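PDB 3UEB: putative uncharacterized protein, which is of unknown function but belongs to the UPF0440 (DUF3194) family and folds as two helices packed against a three-stranded antiparallel sheet. Local coordinates for residues A[70-73]-A[74-78]; A[36-39]-A[40-44]; A[24-27]-A[28-31]. All coordinates share one frame; numbering follows the deposited sequence.

Along the chain the order is interaction 3, interaction 2, interaction 1. Interactions 3 and 2 both use helix 20-41, the latter running past its end, with centres about 19 Å apart and nearest atoms about 5 Å apart; interaction 1 begins on the last residues of strand 63-71, the middle strand of the antiparallel sheet, and leads toward helix 80-104. Interactions 1 and 2 have centres about 13 Å apart and touch: V78 CG2 lies 4.0 Å from L42 CD2, and L70 CD2 lies 4.1 Å from V38 CG1. The exit from the strand thus packs on the end of the helix. Interaction 3 is about 27 Å from interaction 1, centre to centre. Interactions 2 and 3 both reach the second subunit, so helix 20-41 contributes to the dimer contact.

Interaction 1: A[70-73]-A[74-78]; sequences LEVP and IFVKV
V72 and P73 lead from the end of strand 63-71 into a type I beta turn, P73 to V76, and both pack against residues of that turn. V72 comes first: its CG2 branch meets V76 CG1 at 4.1 Å, the two side chains crossing at about a right angle. The V72 side chain also rests on V80 of helix 80-104, which places this apolar contact beside the helix that follows.

P73 carries more of the contact. Its carbonyl oxygen accepts the turn bond from V76 N at 3.1 Å with an N-H...O angle of 156°, and the donor stands above the carbonyl plane. Water 1 lies within bonding distance of both P73 O, at 3.0 Å, and V76 O, at 2.7 Å, and so bridges the two ends of the turn. On the pyrrolidine ring, CD makes the nearest approach to V76, whose CG2 is 3.8 Å away and reaches the proline because that branch stands anti to the V76 carbonyl carbon. CB makes the nearest approach to F75. With a chi1 of 56°, F75 CG lies between its own backbone N and carbonyl carbon, and the ring is turned back over the proline as a CH-pi contact: P73 CB sits 3.7 Å from the ring centroid, 22° off the normal, shifted toward the rim, with F75 CZ its nearest ring atom at 3.5 Å.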
loop_
_atom_site.group_PDB
_atom_site.type_symbol
_atom_site.label_atom_id
_atom_site.label_comp_id
_atom_site.label_asym_id
_atom_site.label_seq_id
_atom_site.Cartn_x
_atom_site.Cartn_y
_atom_site.Cartn_z
ATOM N N LEU A 70 -8.026 1.515 -10.574
ATOM C CA LEU A 70 -7.414 2.546 -11.399
ATOM C C LEU A 70 -8.459 3.250 -12.230
ATOM O O LEU A 70 -9.325 2.613 -12.823
ATOM C CB LEU A 70 -6.352 1.930 -12.318
ATOM C CG LEU A 70 -5.662 2.865 -13.318
ATOM C CD1 LEU A 70 -5.084 4.078 -12.582
ATOM C CD2 LEU A 70 -4.552 2.108 -14.043
ATOM N N GLU A 71 -8.355 4.571 -12.274
ATOM C CA GLU A 71 -9.293 5.385 -13.019
ATOM C C GLU A 71 -8.553 6.450 -13.822
ATOM O O GLU A 71 -7.632 7.094 -13.319
ATOM C CB GLU A 71 -10.258 6.051 -12.038
ATOM C CG GLU A 71 -11.544 6.569 -12.646
ATOM C CD GLU A 71 -12.395 7.308 -11.636
ATOM O OE1 GLU A 71 -12.495 6.838 -10.482
ATOM O OE2 GLU A 71 -12.970 8.355 -11.995
ATOM N N VAL A 72 -8.945 6.619 -15.079
ATOM C CA VAL A 72 -8.341 7.642 -15.927
ATOM C C VAL A 72 -9.469 8.602 -16.320
ATOM O O VAL A 72 -10.644 8.262 -16.180
ATOM C CB VAL A 72 -7.708 7.031 -17.209
ATOM C CG1 VAL A 72 -6.648 6.014 -16.831
ATOM C CG2 VAL A 72 -8.779 6.389 -18.074
ATOM N N PRO A 73 -9.133 9.816 -16.796
ATOM C CA PRO A 73 -10.175 10.776 -17.195
ATOM C C PRO A 73 -11.100 10.169 -18.255
ATOM O O PRO A 73 -10.677 9.314 -19.037
ATOM C CB PRO A 73 -9.372 11.954 -17.739
ATOM C CG PRO A 73 -8.100 11.891 -16.930
ATOM C CD PRO A 73 -7.791 10.409 -16.932
ATOM N N ILE A 74 -12.356 10.613 -18.285
ATOM C CA ILE A 74 -13.327 10.085 -19.233
ATOM C C ILE A 74 -12.992 10.327 -20.712
ATOM O O ILE A 74 -13.469 9.592 -21.582
ATOM C CB ILE A 74 -14.733 10.648 -18.946
ATOM C CG1 ILE A 74 -14.755 12.159 -19.200
ATOM C CG2 ILE A 74 -15.120 10.357 -17.491
ATOM C CD1 ILE A 74 -16.153 12.761 -19.138
ATOM N N PHE A 75 -12.170 11.340 -20.986
ATOM C CA PHE A 75 -11.789 11.686 -22.353
ATOM C C PHE A 75 -10.479 11.020 -22.776
ATOM O O PHE A 75 -10.034 11.173 -23.917
ATOM C CB PHE A 75 -11.664 13.214 -22.485
ATOM C CG PHE A 75 -10.703 13.827 -21.506
ATOM C CD1 PHE A 75 -9.331 13.721 -21.699
ATOM C CD2 PHE A 75 -11.172 14.459 -20.358
ATOM C CE1 PHE A 75 -8.431 14.233 -20.760
ATOM C CE2 PHE A 75 -10.281 14.971 -19.419
ATOM C CZ PHE A 75 -8.903 14.855 -19.622
ATOM N N VAL A 76 -9.857 10.299 -21.845
ATOM C CA VAL A 76 -8.599 9.599 -22.117
ATOM C C VAL A 76 -8.898 8.190 -22.619
ATOM O O VAL A 76 -9.671 7.455 -22.000
ATOM C CB VAL A 76 -7.724 9.521 -20.837
ATOM C CG1 VAL A 76 -6.693 8.406 -20.954
ATOM C CG2 VAL A 76 -7.024 10.851 -20.618
ATOM N N LYS A 77 -8.298 7.811 -23.740
ATOM C CA LYS A 77 -8.533 6.481 -24.293
ATOM C C LYS A 77 -7.410 5.496 -23.966
ATOM O O LYS A 77 -6.405 5.399 -24.676
ATOM C CB LYS A 77 -8.741 6.577 -25.803
ATOM C CG LYS A 77 -9.933 7.450 -26.193
ATOM C CD LYS A 77 -10.296 7.264 -27.662
ATOM C CE LYS A 77 -11.506 8.105 -28.064
ATOM N NZ LYS A 77 -11.212 9.561 -28.042
ATOM N N VAL A 78 -7.599 4.765 -22.874
ATOM C CA VAL A 78 -6.637 3.784 -22.402
ATOM C C VAL A 78 -7.370 2.520 -21.979
ATOM O O VAL A 78 -8.489 2.584 -21.460
ATOM C CB VAL A 78 -5.841 4.338 -21.202
ATOM C CG1 VAL A 78 -5.111 3.212 -20.466
ATOM C CG2 VAL A 78 -4.844 5.365 -21.692
HETATM O O HOH W 1 -11.775 6.919 -20.442
#

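Interaction 2: A[36-39]-A[40-44]; sequences DYVF and DHLTR
D40 N bonds to D36 O at 2.9 Å as in an alpha helix, but the neighbouring bonds of this last turn of helix 20-41 are weak and shared between acceptors three and four residues back, with D40 N and H41 N both leaning on Y37 O and H41 N also on V38 O.

The side chains of Y37 and H41 close over this turn. Their rings stack face to face, with centroids 3.8 Å apart and planes only 15° from parallel; H41 CE1 stands over the centre of the tyrosine ring, and Y37 CE2 lies over the imidazole. The tyrosine reaches this place because its CG is anti to the backbone N (chi1 -157°), which runs the ring alongside the helix toward the later residue. H41 is held from a second direction as well: ND1 donates to Y37 O at 2.7 Å, using a lone pair in the carbonyl plane, although the oxygen is tilted from the imidazole plane.

The apolar side of the turn is formed by V38 and L42, V38 CG1 meeting L42 CD1 at 4.1 Å, and V47 covers both. F39 is also covered by V47 and packs on E20 of the second subunit.

D40 OD2 lies 3.0 Å from D36 O, another acceptor, and its carboxylate also approaches E20 of the second subunit; these neighbours could make D40 somewhat harder to ionise.

Y37 OH is bonded to E86 of helix 80-104, which restrains the tyrosine at its far end. One residue therefore supplies both a ring face and a backbone acceptor to the histidine: with ND1 as the donor, bond and stack together fix the rotation of the imidazole.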
loop_
_atom_site.group_PDB
_atom_site.type_symbol
_atom_site.label_atom_id
_atom_site.label_comp_id
_atom_site.label_asym_id
_atom_site.label_seq_id
_atom_site.Cartn_x
_atom_site.Cartn_y
_atom_site.Cartn_z
ATOM N N ASP A 36 4.343 1.395 -9.306
ATOM C CA ASP A 36 5.403 1.814 -10.207
ATOM C C ASP A 36 4.971 1.606 -11.650
ATOM O O ASP A 36 5.117 2.495 -12.485
ATOM C CB ASP A 36 6.687 1.016 -9.945
ATOM C CG ASP A 36 7.375 1.423 -8.656
ATOM O OD1 ASP A 36 6.948 2.431 -8.052
ATOM O OD2 ASP A 36 8.343 0.739 -8.253
ATOM N N TYR A 37 4.428 0.427 -11.937
ATOM C CA TYR A 37 4.007 0.115 -13.291
ATOM C C TYR A 37 3.001 1.117 -13.837
ATOM O O TYR A 37 3.124 1.563 -14.966
ATOM C CB TYR A 37 3.397 -1.278 -13.369
ATOM C CG TYR A 37 3.452 -1.847 -14.759
ATOM C CD1 TYR A 37 4.562 -2.576 -15.185
ATOM C CD2 TYR A 37 2.413 -1.637 -15.662
ATOM C CE1 TYR A 37 4.634 -3.088 -16.478
ATOM C CE2 TYR A 37 2.478 -2.140 -16.958
ATOM C CZ TYR A 37 3.591 -2.863 -17.357
ATOM O OH TYR A 37 3.674 -3.362 -18.635
ATOM N N VAL A 38 2.000 1.461 -13.038
ATOM C CA VAL A 38 0.993 2.410 -13.489
ATOM C C VAL A 38 1.590 3.776 -13.824
ATOM O O VAL A 38 1.294 4.334 -14.879
ATOM C CB VAL A 38 -0.117 2.584 -12.446
ATOM C CG1 VAL A 38 -1.031 3.719 -12.847
ATOM C CG2 VAL A 38 -0.919 1.291 -12.333
ATOM N N PHE A 39 2.441 4.301 -12.947
ATOM C CA PHE A 39 3.045 5.610 -13.184
ATOM C C PHE A 39 4.159 5.622 -14.222
ATOM O O PHE A 39 4.554 6.687 -14.698
ATOM C CB PHE A 39 3.564 6.215 -11.873
ATOM C CG PHE A 39 2.481 6.792 -11.008
ATOM C CD1 PHE A 39 2.022 6.108 -9.890
ATOM C CD2 PHE A 39 1.900 8.022 -11.330
ATOM C CE1 PHE A 39 0.996 6.636 -9.096
ATOM C CE2 PHE A 39 0.873 8.560 -10.546
ATOM C CZ PHE A 39 0.419 7.864 -9.425
ATOM N N ASP A 40 4.686 4.454 -14.567
ATOM C CA ASP A 40 5.735 4.401 -15.574
ATOM C C ASP A 40 5.117 4.271 -16.957
ATOM O O ASP A 40 5.799 4.450 -17.966
ATOM C CB ASP A 40 6.682 3.216 -15.341
ATOM C CG ASP A 40 7.604 3.422 -14.152
ATOM O OD1 ASP A 40 8.013 4.577 -13.891
ATOM O OD2 ASP A 40 7.935 2.420 -13.487
ATOM N N HIS A 41 3.824 3.973 -17.009
ATOM C CA HIS A 41 3.161 3.798 -18.292
ATOM C C HIS A 41 2.042 4.787 -18.593
ATOM O O HIS A 41 1.444 4.759 -19.674
ATOM C CB HIS A 41 2.641 2.362 -18.414
ATOM C CG HIS A 41 3.725 1.329 -18.369
ATOM N ND1 HIS A 41 4.425 1.035 -17.218
ATOM C CD2 HIS A 41 4.263 0.558 -19.344
ATOM C CE1 HIS A 41 5.349 0.130 -17.487
ATOM N NE2 HIS A 41 5.273 -0.176 -18.770
ATOM N N LEU A 42 1.747 5.656 -17.639
ATOM C CA LEU A 42 0.714 6.664 -17.840
ATOM C C LEU A 42 1.286 7.986 -17.396
ATOM O O LEU A 42 2.120 8.034 -16.497
ATOM C CB LEU A 42 -0.541 6.360 -17.012
ATOM C CG LEU A 42 -1.458 5.205 -17.407
ATOM C CD1 LEU A 42 -2.599 5.132 -16.410
ATOM C CD2 LEU A 42 -2.004 5.411 -18.812
ATOM N N THR A 43 0.868 9.064 -18.036
ATOM C CA THR A 43 1.363 10.365 -17.624
ATOM C C THR A 43 0.644 10.693 -16.319
ATOM O O THR A 43 -0.393 10.107 -16.022
ATOM C CB THR A 43 1.045 11.441 -18.662
ATOM O OG1 THR A 43 1.662 12.671 -18.265
ATOM C CG2 THR A 43 -0.439 11.647 -18.770
ATOM N N ARG A 44 1.187 11.624 -15.546
ATOM C CA ARG A 44 0.581 12.001 -14.276
ATOM C C ARG A 44 -0.885 12.365 -14.462
ATOM O O ARG A 44 -1.748 11.896 -13.727
ATOM C CB ARG A 44 1.322 13.195 -13.672
ATOM C CG ARG A 44 2.830 13.009 -13.571
ATOM C CD ARG A 44 3.252 12.233 -12.324
ATOM N NE ARG A 44 3.705 13.122 -11.251
ATOM C CZ ARG A 44 2.900 13.763 -10.408
ATOM N NH1 ARG A 44 1.580 13.620 -10.500
ATOM N NH2 ARG A 44 3.413 14.549 -9.469
#

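Interaction 3: A[24-27]-A[28-31]; sequences IEIG and ELAQ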
loop_
_atom_site.group_PDB
_atom_site.type_symbol
_atom_site.label_atom_id
_atom_site.label_comp_id
_atom_site.label_asym_id
_atom_site.label_seq_id
_atom_site.Cartn_x
_atom_site.Cartn_y
_atom_site.Cartn_z
ATOM N N ILE A 24 5.017 -9.358 4.824
ATOM C CA ILE A 24 4.863 -7.904 4.756
ATOM C C ILE A 24 5.754 -7.375 3.634
ATOM O O ILE A 24 5.323 -6.574 2.803
ATOM C CB ILE A 24 5.279 -7.223 6.105
ATOM C CG1 ILE A 24 4.110 -7.244 7.091
ATOM C CG2 ILE A 24 5.735 -5.787 5.871
ATOM C CD1 ILE A 24 3.714 -8.624 7.550
ATOM N N GLU A 25 6.999 -7.836 3.622
ATOM C CA GLU A 25 7.966 -7.429 2.611
ATOM C C GLU A 25 7.445 -7.726 1.198
ATOM O O GLU A 25 7.549 -6.892 0.297
ATOM C CB GLU A 25 9.281 -8.174 2.835
ATOM C CG GLU A 25 10.437 -7.687 1.988
ATOM C CD GLU A 25 11.595 -8.669 1.996
ATOM O OE1 GLU A 25 11.907 -9.223 3.074
ATOM O OE2 GLU A 25 12.196 -8.888 0.924
ATOM N N ILE A 26 6.896 -8.923 1.009
ATOM C CA ILE A 26 6.378 -9.311 -0.295
ATOM C C ILE A 26 5.121 -8.518 -0.633
ATOM O O ILE A 26 4.924 -8.111 -1.776
ATOM C CB ILE A 26 6.060 -10.824 -0.345
ATOM C CG1 ILE A 26 7.361 -11.623 -0.236
ATOM C CG2 ILE A 26 5.324 -11.166 -1.645
ATOM C CD1 ILE A 26 8.343 -11.353 -1.364
ATOM N N GLY A 27 4.275 -8.301 0.367
ATOM C CA GLY A 27 3.065 -7.534 0.153
ATOM C C GLY A 27 3.452 -6.157 -0.356
ATOM O O GLY A 27 2.839 -5.633 -1.288
ATOM N N GLU A 28 4.480 -5.573 0.255
ATOM C CA GLU A 28 4.957 -4.257 -0.145
ATOM C C GLU A 28 5.566 -4.307 -1.548
ATOM O O GLU A 28 5.330 -3.421 -2.369
ATOM C CB GLU A 28 6.002 -3.745 0.852
ATOM C CG GLU A 28 5.444 -3.384 2.216
ATOM C CD GLU A 28 6.529 -2.989 3.211
ATOM O OE1 GLU A 28 6.185 -2.600 4.344
ATOM O OE2 GLU A 28 7.724 -3.072 2.862
ATOM N N LEU A 29 6.350 -5.344 -1.822
ATOM C CA LEU A 29 6.978 -5.485 -3.135
ATOM C C LEU A 29 5.907 -5.563 -4.227
ATOM O O LEU A 29 6.010 -4.915 -5.276
ATOM C CB LEU A 29 7.852 -6.742 -3.170
ATOM C CG LEU A 29 8.603 -7.037 -4.474
ATOM C CD1 LEU A 29 9.476 -5.837 -4.860
ATOM C CD2 LEU A 29 9.466 -8.288 -4.304
ATOM N N ALA A 30 4.873 -6.348 -3.959
ATOM C CA ALA A 30 3.772 -6.542 -4.895
ATOM C C ALA A 30 3.034 -5.242 -5.180
ATOM O O ALA A 30 2.938 -4.811 -6.327
ATOM C CB ALA A 30 2.800 -7.574 -4.335
ATOM N N GLN A 31 2.520 -4.624 -4.118
ATOM C CA GLN A 31 1.770 -3.380 -4.223
ATOM C C GLN A 31 2.534 -2.272 -4.934
ATOM O O GLN A 31 1.998 -1.597 -5.814
ATOM C CB GLN A 31 1.373 -2.884 -2.835
ATOM C CG GLN A 31 0.634 -1.549 -2.864
ATOM C CD GLN A 31 0.896 -0.715 -1.632
ATOM O OE1 GLN A 31 2.026 -0.641 -1.155
ATOM N NE2 GLN A 31 -0.143 -0.061 -1.122
#
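I24 and E28, one helical turn apart on helix 20-41, lie obliquely across each other, with I24 CG2 touching E28 OE1 at 3.6 Å. That methyl stands anti to the isoleucine's backbone N, and this position, beside the carbonyl carbon, brings it to the E28 carboxylate. E28 is extended beyond CG: its carboxylate end, through OE1 and CD, lies beside the methyl, while E28 CG, 3.2 Å from I24 O, crosses the backbone carbonyl. On another side of the helix, I26 and L29 make a looser apolar contact, I26 CD1 to L29 CD2 at 4.4 Å, and both residues pack on helix 80-104, I26 on V95 and L29 on I94.

Beneath the side chains, the backbone is regular alpha helix. The four amides of E28 to Q31 each bond to the carbonyl four residues earlier. A30 N to I26 O is the shortest at 2.8 Å. The bond from Q31 N to G27 O, 3.0 Å long, is nearly straight at 173°. G27 contributes its carbonyl without a side chain of its own.

I24 and E28 also pack on F39 and I35 of the second subunit. Q31 OE1 is hydrogen-bonded to NE2 of Q31 of the second subunit, while its own NE2 bonds to V52 O. The buried amide of Q31 thus has both its oxygen and its nitrogen satisfied, by partners in both subunits.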